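Local atomic coordinates of beta-galactosidase (PDB entry 4OIF), a protein that probably hydrolyses terminal non-reducing beta-D-galactose residues from beta-D-galactosides, as a zinc-binding, homotrimeric glycosidase of family GH42. Residues Y21-W26 with D71-D76; D270-A275 with T460-F465; N307-S312 with Y417-N422. One frame throughout, in Å; residues are numbered along the deposited sequence.

Contact 1. Residues Y21-W26 with D71-D76; sequences YNPDQW and DKVFDD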
loop_
_atom_site.group_PDB
_atom_site.type_symbol
_atom_site.label_atom_id
_atom_site.label_comp_id
_atom_site.label_asym_id
_atom_site.label_seq_id
_atom_site.Cartn_x
_atom_site.Cartn_y
_atom_site.Cartn_z
ATOM N N TYR A 21 -0.061 27.429 -24.991
ATOM C CA TYR A 21 -0.308 28.812 -24.609
ATOM C C TYR A 21 -1.776 28.931 -24.188
ATOM O O TYR A 21 -2.678 28.551 -24.945
ATOM C CB TYR A 21 0.054 29.772 -25.765
ATOM C CG TYR A 21 -0.253 31.225 -25.488
ATOM C CD1 TYR A 21 0.162 31.819 -24.307
ATOM C CD2 TYR A 21 -0.945 32.005 -26.409
ATOM C CE1 TYR A 21 -0.114 33.138 -24.031
ATOM C CE2 TYR A 21 -1.228 33.336 -26.140
ATOM C CZ TYR A 21 -0.809 33.893 -24.942
ATOM O OH TYR A 21 -1.071 35.211 -24.636
ATOM N N ASN A 22 -2.009 29.438 -22.978
ATOM C CA ASN A 22 -3.361 29.472 -22.406
ATOM C C ASN A 22 -3.855 30.849 -21.993
ATOM O O ASN A 22 -4.139 31.080 -20.818
ATOM C CB ASN A 22 -3.428 28.544 -21.199
ATOM C CG ASN A 22 -3.162 27.111 -21.570
ATOM O OD1 ASN A 22 -3.919 26.519 -22.333
ATOM N ND2 ASN A 22 -2.084 26.542 -21.042
ATOM N N PRO A 23 -3.981 31.764 -22.965
ATOM C CA PRO A 23 -4.475 33.113 -22.689
ATOM C C PRO A 23 -5.903 33.095 -22.157
ATOM O O PRO A 23 -6.318 34.060 -21.523
ATOM C CB PRO A 23 -4.411 33.796 -24.061
ATOM C CG PRO A 23 -4.527 32.666 -25.038
ATOM C CD PRO A 23 -3.775 31.543 -24.407
ATOM N N ASP A 24 -6.630 32.010 -22.396
ATOM C CA ASP A 24 -7.999 31.891 -21.906
ATOM C C ASP A 24 -8.048 31.937 -20.370
ATOM O O ASP A 24 -9.103 32.155 -19.778
ATOM C CB ASP A 24 -8.663 30.605 -22.447
ATOM C CG ASP A 24 -7.749 29.373 -22.368
ATOM O OD1 ASP A 24 -6.570 29.438 -22.804
ATOM O OD2 ASP A 24 -8.217 28.327 -21.864
ATOM N N GLN A 25 -6.898 31.752 -19.726
ATOM C CA GLN A 25 -6.818 31.896 -18.277
ATOM C C GLN A 25 -6.459 33.317 -17.848
ATOM O O GLN A 25 -6.370 33.606 -16.655
ATOM C CB GLN A 25 -5.795 30.932 -17.705
ATOM C CG GLN A 25 -6.062 29.491 -18.028
ATOM C CD GLN A 25 -4.896 28.611 -17.639
ATOM O OE1 GLN A 25 -4.099 28.974 -16.772
ATOM N NE2 GLN A 25 -4.777 27.459 -18.293
ATOM N N TRP A 26 -6.257 34.197 -18.820
ATOM C CA TRP A 26 -5.793 35.551 -18.540
ATOM C C TRP A 26 -6.592 36.625 -19.285
ATOM O O TRP A 26 -6.076 37.709 -19.558
ATOM C CB TRP A 26 -4.310 35.678 -18.901
ATOM C CG TRP A 26 -3.418 34.730 -18.171
ATOM C CD1 TRP A 26 -3.055 33.477 -18.568
ATOM C CD2 TRP A 26 -2.766 34.960 -16.918
ATOM N NE1 TRP A 26 -2.218 32.910 -17.641
ATOM C CE2 TRP A 26 -2.022 33.797 -16.616
ATOM C CE3 TRP A 26 -2.735 36.036 -16.021
ATOM C CZ2 TRP A 26 -1.253 33.676 -15.452
ATOM C CZ3 TRP A 26 -1.972 35.920 -14.868
ATOM C CH2 TRP A 26 -1.242 34.746 -14.591
ATOM N N ASP A 71 -9.853 34.809 -31.741
ATOM C CA ASP A 71 -9.593 35.557 -32.971
ATOM C C ASP A 71 -8.406 36.466 -32.754
ATOM O O ASP A 71 -7.455 36.520 -33.569
ATOM C CB ASP A 71 -10.783 36.416 -33.374
ATOM C CG ASP A 71 -12.014 35.612 -33.722
ATOM O OD1 ASP A 71 -11.938 34.381 -33.928
ATOM O OD2 ASP A 71 -13.075 36.244 -33.804
ATOM N N LYS A 72 -8.479 37.187 -31.635
ATOM C CA LYS A 72 -7.435 38.140 -31.325
ATOM C C LYS A 72 -6.125 37.418 -31.052
ATOM O O LYS A 72 -5.071 37.912 -31.433
ATOM C CB LYS A 72 -7.821 39.036 -30.150
ATOM C CG LYS A 72 -6.659 39.898 -29.675
ATOM C CD LYS A 72 -7.075 41.311 -29.295
ATOM C CE LYS A 72 -5.861 42.131 -28.861
ATOM N NZ LYS A 72 -5.168 41.519 -27.687
ATOM N N VAL A 73 -6.182 36.248 -30.421
ATOM C CA VAL A 73 -4.962 35.460 -30.230
ATOM C C VAL A 73 -4.313 35.070 -31.575
ATOM O O VAL A 73 -3.099 35.231 -31.741
ATOM C CB VAL A 73 -5.236 34.189 -29.378
ATOM C CG1 VAL A 73 -4.121 33.144 -29.539
ATOM C CG2 VAL A 73 -5.428 34.571 -27.911
ATOM N N PHE A 74 -5.113 34.578 -32.526
ATOM C CA PHE A 74 -4.595 34.158 -33.838
ATOM C C PHE A 74 -3.945 35.318 -34.550
ATOM O O PHE A 74 -2.816 35.207 -35.077
ATOM C CB PHE A 74 -5.698 33.592 -34.731
ATOM C CG PHE A 74 -5.824 32.092 -34.676
ATOM C CD1 PHE A 74 -6.549 31.477 -33.662
ATOM C CD2 PHE A 74 -5.237 31.300 -35.651
ATOM C CE1 PHE A 74 -6.674 30.102 -33.610
ATOM C CE2 PHE A 74 -5.359 29.923 -35.604
ATOM C CZ PHE A 74 -6.085 29.323 -34.578
ATOM N N ASP A 75 -4.658 36.445 -34.548
ATOM C CA ASP A 75 -4.133 37.634 -35.205
ATOM C C ASP A 75 -2.841 38.107 -34.542
ATOM O O ASP A 75 -1.873 38.386 -35.228
ATOM C CB ASP A 75 -5.173 38.753 -35.228
ATOM C CG ASP A 75 -6.248 38.517 -36.280
ATOM O OD1 ASP A 75 -6.068 37.595 -37.113
ATOM O OD2 ASP A 75 -7.267 39.247 -36.279
ATOM N N ASP A 76 -2.829 38.166 -33.215
ATOM C CA ASP A 76 -1.684 38.666 -32.452
ATOM C C ASP A 76 -0.442 37.806 -32.628
ATOM O O ASP A 76 0.671 38.317 -32.758
ATOM C CB ASP A 76 -2.015 38.744 -30.956
ATOM C CG ASP A 76 -2.882 39.922 -30.617
ATOM O OD1 ASP A 76 -3.045 40.793 -31.485
ATOM O OD2 ASP A 76 -3.382 39.997 -29.479
#
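Pro23 and Val73 meet carbon to carbon, and their encounter carries most of this small apolar contact, which buries 93 Å² in all. The CG2 methyl of Val73 presses on the proline ring, 3.6 Å from Pro23 CG and 4.1 Å from Pro23 CB, the two side chains crossing at about a right angle. Val73 divides its branches between two partners: CG1, anti to the backbone N (chi1 162°), turns to Tyr21, while CG2, beside that N, takes the proline. The Tyr21 side is slacker, for Val73 CG1 stops at the ring edge, close to its plane and 4.5 Å from Tyr21 CE2. Within the loop, Pro23 CD sits 3.4 Å above the Tyr21 ring plane, over its centre, in the manner of a CH-pi contact, so proline covers one face of the ring while valine borders its edge. The phenol OH is bonded to Asp36 of helix 30-42, and Leu33 of that helix packs against both Tyr21 and Pro23. This is the packing of a TIM barrel: the 21-26 loop follows the first barrel strand, and Val73 projects from helix 68-79 of the outer layer. The ring lies about 11 Å, side chain to side chain, from Glu322, the predicted nucleophile.

One turn of the helix carries the open side. Exposed Lys72 reaches one turn onward, its NZ 3.0 Å from Asp76 OD2 in a salt bridge that uses the syn lone pair of that oxygen, and Asp76 OD1 is paired with Arg79. The charges thus settle among themselves on the helix surface. Between residues 21-26 and 71-76 the join is van der Waals fit, which depends on the shapes of one proline, one valine and a ring edge rather than on directed bonds.

Contact 2. Residues D270-A275 with T460-F465; sequences DYSKFA and TKEHDF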
loop_
_atom_site.group_PDB
_atom_site.type_symbol
_atom_site.label_atom_id
_atom_site.label_comp_id
_atom_site.label_asym_id
_atom_site.label_seq_id
_atom_site.Cartn_x
_atom_site.Cartn_y
_atom_site.Cartn_z
ATOM N N ASP A 270 -2.533 1.228 -27.748
ATOM C CA ASP A 270 -1.609 0.679 -28.726
ATOM C C ASP A 270 -1.255 1.756 -29.765
ATOM O O ASP A 270 -1.985 1.970 -30.735
ATOM C CB ASP A 270 -2.214 -0.552 -29.393
ATOM C CG ASP A 270 -1.215 -1.301 -30.244
ATOM O OD1 ASP A 270 -0.106 -0.780 -30.475
ATOM O OD2 ASP A 270 -1.540 -2.420 -30.684
ATOM N N TYR A 271 -0.132 2.435 -29.558
ATOM C CA TYR A 271 0.252 3.523 -30.447
ATOM C C TYR A 271 0.667 3.035 -31.832
ATOM O O TYR A 271 0.673 3.815 -32.785
ATOM C CB TYR A 271 1.393 4.332 -29.837
ATOM C CG TYR A 271 0.990 5.252 -28.719
ATOM C CD1 TYR A 271 -0.318 5.709 -28.603
ATOM C CD2 TYR A 271 1.921 5.666 -27.773
ATOM C CE1 TYR A 271 -0.685 6.553 -27.583
ATOM C CE2 TYR A 271 1.564 6.504 -26.749
ATOM C CZ TYR A 271 0.260 6.951 -26.660
ATOM O OH TYR A 271 -0.085 7.802 -25.637
ATOM N N SER A 272 1.026 1.758 -31.954
ATOM C CA SER A 272 1.445 1.246 -33.253
ATOM C C SER A 272 0.235 1.209 -34.183
ATOM O O SER A 272 0.367 1.244 -35.402
ATOM C CB SER A 272 2.078 -0.138 -33.137
ATOM O OG SER A 272 1.109 -1.139 -32.933
ATOM N N LYS A 273 -0.946 1.159 -33.577
ATOM C CA LYS A 273 -2.210 1.168 -34.297
ATOM C C LYS A 273 -2.706 2.593 -34.502
ATOM O O LYS A 273 -3.314 2.905 -35.535
ATOM C CB LYS A 273 -3.257 0.337 -33.527
ATOM C CG LYS A 273 -4.358 -0.263 -34.385
ATOM C CD LYS A 273 -5.326 -1.073 -33.535
ATOM C CE LYS A 273 -6.235 -1.939 -34.395
ATOM N NZ LYS A 273 -6.890 -1.127 -35.461
ATOM N N PHE A 274 -2.446 3.455 -33.516
ATOM C CA PHE A 274 -2.976 4.823 -33.531
ATOM C C PHE A 274 -2.185 5.634 -34.572
ATOM O O PHE A 274 -2.740 6.504 -35.259
ATOM C CB PHE A 274 -2.876 5.469 -32.136
ATOM C CG PHE A 274 -3.884 6.580 -31.882
ATOM C CD1 PHE A 274 -4.592 6.630 -30.693
ATOM C CD2 PHE A 274 -4.186 7.513 -32.865
ATOM C CE1 PHE A 274 -5.521 7.636 -30.460
ATOM C CE2 PHE A 274 -5.117 8.518 -32.646
ATOM C CZ PHE A 274 -5.791 8.573 -31.441
ATOM N N ALA A 275 -0.890 5.334 -34.688
ATOM C CA ALA A 275 0.010 6.076 -35.571
ATOM C C ALA A 275 -0.481 6.094 -37.015
ATOM O O ALA A 275 -0.313 7.094 -37.729
ATOM C CB ALA A 275 1.408 5.491 -35.498
ATOM N N THR A 460 7.774 -1.821 -34.694
ATOM C CA THR A 460 6.675 -2.700 -34.348
ATOM C C THR A 460 6.526 -3.732 -35.452
ATOM O O THR A 460 7.191 -3.627 -36.480
ATOM C CB THR A 460 5.370 -1.930 -34.180
ATOM O OG1 THR A 460 4.927 -1.455 -35.458
ATOM C CG2 THR A 460 5.584 -0.759 -33.258
ATOM N N LYS A 461 5.662 -4.725 -35.250
ATOM C CA LYS A 461 5.449 -5.751 -36.266
ATOM C C LYS A 461 4.786 -5.160 -37.511
ATOM O O LYS A 461 4.755 -5.797 -38.553
ATOM C CB LYS A 461 4.613 -6.903 -35.710
ATOM C CG LYS A 461 3.215 -6.524 -35.267
ATOM C CD LYS A 461 2.548 -7.706 -34.595
ATOM C CE LYS A 461 1.080 -7.448 -34.322
ATOM N NZ LYS A 461 0.921 -6.413 -33.279
ATOM N N GLU A 462 4.284 -3.930 -37.398
ATOM C CA GLU A 462 3.757 -3.181 -38.541
ATOM C C GLU A 462 4.856 -2.615 -39.461
ATOM O O GLU A 462 4.582 -1.744 -40.286
ATOM C CB GLU A 462 2.878 -2.009 -38.058
ATOM C CG GLU A 462 1.850 -2.347 -36.985
ATOM C CD GLU A 462 0.763 -3.285 -37.481
ATOM O OE1 GLU A 462 0.346 -3.171 -38.662
ATOM O OE2 GLU A 462 0.329 -4.143 -36.678
ATOM N N HIS A 463 6.090 -3.081 -39.310
ATOM C CA HIS A 463 7.219 -2.542 -40.071
ATOM C C HIS A 463 7.849 -3.566 -40.988
ATOM O O HIS A 463 7.762 -4.772 -40.763
ATOM C CB HIS A 463 8.318 -2.008 -39.143
ATOM C CG HIS A 463 8.060 -0.636 -38.616
ATOM N ND1 HIS A 463 7.128 -0.378 -37.632
ATOM C CD2 HIS A 463 8.620 0.556 -38.926
ATOM C CE1 HIS A 463 7.118 0.916 -37.365
ATOM N NE2 HIS A 463 8.013 1.506 -38.137
ATOM N N ASP A 464 8.519 -3.054 -42.008
ATOM C CA ASP A 464 9.299 -3.863 -42.918
ATOM C C ASP A 464 10.571 -4.359 -42.234
ATOM O O ASP A 464 11.489 -3.580 -41.988
ATOM C CB ASP A 464 9.639 -3.034 -44.153
ATOM C CG ASP A 464 10.216 -3.859 -45.276
ATOM O OD1 ASP A 464 10.732 -4.973 -45.026
ATOM O OD2 ASP A 464 10.162 -3.365 -46.422
ATOM N N PHE A 465 10.631 -5.649 -41.928
ATOM C CA PHE A 465 11.815 -6.218 -41.292
ATOM C C PHE A 465 13.029 -6.195 -42.222
ATOM O O PHE A 465 14.175 -6.018 -41.783
ATOM C CB PHE A 465 11.560 -7.660 -40.856
ATOM C CG PHE A 465 10.535 -7.805 -39.780
ATOM C CD1 PHE A 465 10.177 -6.724 -38.990
ATOM C CD2 PHE A 465 9.930 -9.029 -39.553
ATOM C CE1 PHE A 465 9.233 -6.860 -37.996
ATOM C CE2 PHE A 465 8.984 -9.170 -38.557
ATOM C CZ PHE A 465 8.638 -8.081 -37.775
HETATM O O HOH W 1 1.354 -3.859 -33.952
#
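Ser272 and Thr460 touch where the TIM barrel meets the trimerisation domain, and each sits in a compact turn: Asp270 N-caps the short helix 271-274, and Thr460 opens an ST turn overlapping a type I beta turn that runs to His463. Ser272 is the side chain to follow. Its CB lies 3.6 Å from Thr460 CG2, with Thr460 CB and OG1 a little farther off, so a methyl and a methylene make the direct contact. From there OG goes into the crowded position between backbone N and carbonyl carbon (chi1 76°), which turns it back to the cap. It donates to Asp270 OD1 at 2.8 Å, reaching that oxygen on the syn side but 31° out of the carboxylate plane. The backbone N of Ser272 comes to the same oxygen from above the same face, so one residue grips OD1 twice and helps to fix the carboxylate's rotation.

Across the interface, Thr460 OG1 accepts from Glu462 N and is also hydrogen-bonded to His463 ND1, 3.3 Å away, OG1 lying at the ring edge in the imidazole plane. Trp419 of helix 419-427 packs against both Ser272 and Thr460. Glu462 stands at the outer margin, its chain bent at chi2; OE1 is salt-bridged to Lys276, while CG comes only to 4.2 Å from Ser272 O. A water bridges the two segments: it donates to Ser272 OG at 2.9 Å and to Glu462 OE2, and accepts from Lys461 NZ at 2.7 Å.

Contact 3. Residues N307-S312 with Y417-N422; sequences NDLYRS and YDWENN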
loop_
_atom_site.group_PDB
_atom_site.type_symbol
_atom_site.label_atom_id
_atom_site.label_comp_id
_atom_site.label_asym_id
_atom_site.label_seq_id
_atom_site.Cartn_x
_atom_site.Cartn_y
_atom_site.Cartn_z
ATOM N N ASN A 307 12.455 8.125 -28.059
ATOM C CA ASN A 307 12.522 8.905 -29.287
ATOM C C ASN A 307 12.635 8.003 -30.497
ATOM O O ASN A 307 11.969 8.214 -31.490
ATOM C CB ASN A 307 13.693 9.867 -29.256
ATOM C CG ASN A 307 13.431 11.080 -28.395
ATOM O OD1 ASN A 307 12.286 11.385 -28.037
ATOM N ND2 ASN A 307 14.497 11.796 -28.071
ATOM N N ASP A 308 13.475 6.983 -30.410
ATOM C CA ASP A 308 13.673 6.117 -31.548
ATOM C C ASP A 308 12.372 5.386 -31.851
ATOM O O ASP A 308 11.979 5.215 -33.022
ATOM C CB ASP A 308 14.824 5.157 -31.278
ATOM C CG ASP A 308 16.167 5.869 -31.256
ATOM O OD1 ASP A 308 16.243 7.026 -31.728
ATOM O OD2 ASP A 308 17.150 5.284 -30.764
ATOM N N LEU A 309 11.683 4.988 -30.793
ATOM C CA LEU A 309 10.417 4.315 -30.978
ATOM C C LEU A 309 9.428 5.212 -31.735
ATOM O O LEU A 309 8.875 4.813 -32.768
ATOM C CB LEU A 309 9.843 3.880 -29.621
ATOM C CG LEU A 309 8.427 3.294 -29.643
ATOM C CD1 LEU A 309 8.334 2.041 -30.512
ATOM C CD2 LEU A 309 7.958 3.009 -28.237
ATOM N N TYR A 310 9.231 6.430 -31.243
ATOM C CA TYR A 310 8.188 7.300 -31.785
ATOM C C TYR A 310 8.542 7.911 -33.144
ATOM O O TYR A 310 7.661 8.199 -33.955
ATOM C CB TYR A 310 7.849 8.398 -30.775
ATOM C CG TYR A 310 7.061 7.868 -29.595
ATOM C CD1 TYR A 310 6.413 6.637 -29.675
ATOM C CD2 TYR A 310 6.956 8.592 -28.411
ATOM C CE1 TYR A 310 5.690 6.136 -28.616
ATOM C CE2 TYR A 310 6.228 8.097 -27.339
ATOM C CZ TYR A 310 5.604 6.860 -27.448
ATOM O OH TYR A 310 4.883 6.336 -26.399
ATOM N N ARG A 311 9.828 8.097 -33.401
ATOM C CA ARG A 311 10.257 8.478 -34.734
ATOM C C ARG A 311 9.911 7.338 -35.672
ATOM O O ARG A 311 9.271 7.544 -36.701
ATOM C CB ARG A 311 11.757 8.781 -34.787
ATOM C CG ARG A 311 12.238 9.346 -36.134
ATOM C CD ARG A 311 13.730 9.174 -36.289
ATOM N NE ARG A 311 14.093 7.770 -36.141
ATOM C CZ ARG A 311 14.731 7.257 -35.096
ATOM N NH1 ARG A 311 15.101 8.040 -34.087
ATOM N NH2 ARG A 311 14.992 5.956 -35.066
ATOM N N SER A 312 10.294 6.126 -35.288
ATOM C CA SER A 312 10.132 4.991 -36.186
ATOM C C SER A 312 8.680 4.626 -36.530
ATOM O O SER A 312 8.450 3.985 -37.548
ATOM C CB SER A 312 10.842 3.769 -35.605
ATOM O OG SER A 312 12.240 3.995 -35.524
ATOM N N TYR A 417 9.393 -4.058 -30.723
ATOM C CA TYR A 417 8.551 -3.870 -29.559
ATOM C C TYR A 417 7.096 -4.142 -29.952
ATOM O O TYR A 417 6.692 -3.839 -31.072
ATOM C CB TYR A 417 8.706 -2.454 -29.019
ATOM C CG TYR A 417 7.727 -2.098 -27.927
ATOM C CD1 TYR A 417 7.888 -2.599 -26.644
ATOM C CD2 TYR A 417 6.652 -1.245 -28.172
ATOM C CE1 TYR A 417 7.010 -2.268 -25.627
ATOM C CE2 TYR A 417 5.759 -0.912 -27.162
ATOM C CZ TYR A 417 5.950 -1.430 -25.884
ATOM O OH TYR A 417 5.086 -1.133 -24.850
ATOM N N ASP A 418 6.317 -4.716 -29.040
ATOM C CA ASP A 418 4.913 -5.009 -29.315
ATOM C C ASP A 418 4.041 -4.702 -28.084
ATOM O O ASP A 418 4.256 -5.253 -26.994
ATOM C CB ASP A 418 4.757 -6.468 -29.751
ATOM C CG ASP A 418 3.376 -6.778 -30.289
ATOM O OD1 ASP A 418 3.100 -6.441 -31.451
ATOM O OD2 ASP A 418 2.567 -7.378 -29.558
ATOM N N TRP A 419 3.074 -3.804 -28.276
ATOM C CA TRP A 419 2.166 -3.354 -27.215
ATOM C C TRP A 419 1.317 -4.496 -26.680
ATOM O O TRP A 419 1.142 -4.645 -25.468
ATOM C CB TRP A 419 1.251 -2.226 -27.724
ATOM C CG TRP A 419 1.729 -0.810 -27.408
ATOM C CD1 TRP A 419 1.410 -0.065 -26.304
ATOM C CD2 TRP A 419 2.581 0.024 -28.216
ATOM N NE1 TRP A 419 2.015 1.165 -26.370
ATOM C CE2 TRP A 419 2.733 1.252 -27.533
ATOM C CE3 TRP A 419 3.221 -0.146 -29.453
ATOM C CZ2 TRP A 419 3.517 2.303 -28.039
ATOM C CZ3 TRP A 419 3.996 0.901 -29.959
ATOM C CH2 TRP A 419 4.135 2.109 -29.252
ATOM N N GLU A 420 0.773 -5.295 -27.586
ATOM C CA GLU A 420 -0.075 -6.392 -27.170
ATOM C C GLU A 420 0.749 -7.412 -26.378
ATOM O O GLU A 420 0.282 -7.949 -25.380
ATOM C CB GLU A 420 -0.777 -7.014 -28.384
ATOM C CG GLU A 420 -1.910 -6.117 -28.920
ATOM C CD GLU A 420 -2.593 -6.630 -30.194
ATOM O OE1 GLU A 420 -2.092 -7.572 -30.846
ATOM O OE2 GLU A 420 -3.651 -6.075 -30.541
ATOM N N ASN A 421 1.985 -7.647 -26.803
ATOM C CA ASN A 421 2.910 -8.486 -26.050
ATOM C C ASN A 421 3.169 -7.946 -24.641
ATOM O O ASN A 421 3.195 -8.701 -23.673
ATOM C CB ASN A 421 4.233 -8.630 -26.806
ATOM C CG ASN A 421 5.234 -9.492 -26.064
ATOM O OD1 ASN A 421 4.971 -10.660 -25.776
ATOM N ND2 ASN A 421 6.398 -8.928 -25.771
ATOM N N ASN A 422 3.363 -6.639 -24.535
ATOM C CA ASN A 422 3.504 -5.993 -23.240
ATOM C C ASN A 422 2.281 -6.266 -22.345
ATOM O O ASN A 422 2.411 -6.716 -21.201
ATOM C CB ASN A 422 3.715 -4.486 -23.439
ATOM C CG ASN A 422 4.499 -3.847 -22.308
ATOM O OD1 ASN A 422 4.576 -4.384 -21.208
ATOM N ND2 ASN A 422 5.072 -2.682 -22.572
#
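Leu309 sets its two methyls against Trp419 and Tyr417, reaching out from helix 296-312 to make the apolar contacts. CD2 meets Trp419 CH2 at 4.1 Å, the leucine and the tryptophan coming from opposite directions, and CD1 meets Tyr417 CD2 at 4.4 Å. Having CG anti to the backbone N (chi1 173°) extends the leucine away from its helix and lets it serve both.

Among the aromatic groups, Tyr310 and Trp419 meet edge to edge. Tyr310 CE1 and Trp419 CH2 are 4.4 Å apart, each near the plane of the other's ring, so neither covers a face. Tyr417 behaves otherwise: within its own segment it makes a T-shaped (edge-to-face) contact with Trp419, its CE2 3.4 Å above the centre of the indole.

These rings fill a seam between two domains. Helix 296-312 belongs to the outer layer of the TIM barrel, whereas Tyr417 and Asp418 lead from strand 413-416 of the trimerisation domain into helix 419-427, and Pro265 touches Leu309, Tyr417 and Trp419 alike. The predicted proton donor Glu158 lies about 10 Å from Tyr310, side chain to side chain.

Hydrogen bonds fix the polar ends. Tyr310 OH is bonded to Met257 O and Trp419 NE1 to Phe266 O, which should steady the two rings that abut. Asn422 ND2 gives a bond of 2.8 Å to Tyr417 OH, in its own amide plane, and Asp418, the N-cap, takes Asn421 N on the anti side of OD2.

Salt bridges lie off the aromatic seam. Asp418 OD1 pairs with Lys461. On helix 296-312 Arg311 NH1 points almost straight (171°) at Asp308 OD1, at 2.8 Å and in the guanidinium plane, but meets that oxygen on its anti side, 32° out of the carboxylate plane, while its NH2 is bound to Asp457.

In the fold
From the N terminus, contact 1 closes first, bringing residues 71-76 back to 21-26 across 44 intervening residues and tying the loop after the first barrel strand to helix 68-79. It is complete before the others begin and remains remote, its centre 36 to 37 Å from theirs. Contact 2 opens at 270-275; contact 3 opens later, at 307-312, yet closes earlier, at 417-422, before the chain reaches 460-465. The smaller loop therefore lies within the larger. Both join the TIM barrel to the trimerisation domain, with centres only 7 Å apart, and they touch directly: Lys461 is salt-bridged to Asp418, and His463 NE2 probably hydrogen-bonds Ser312 O.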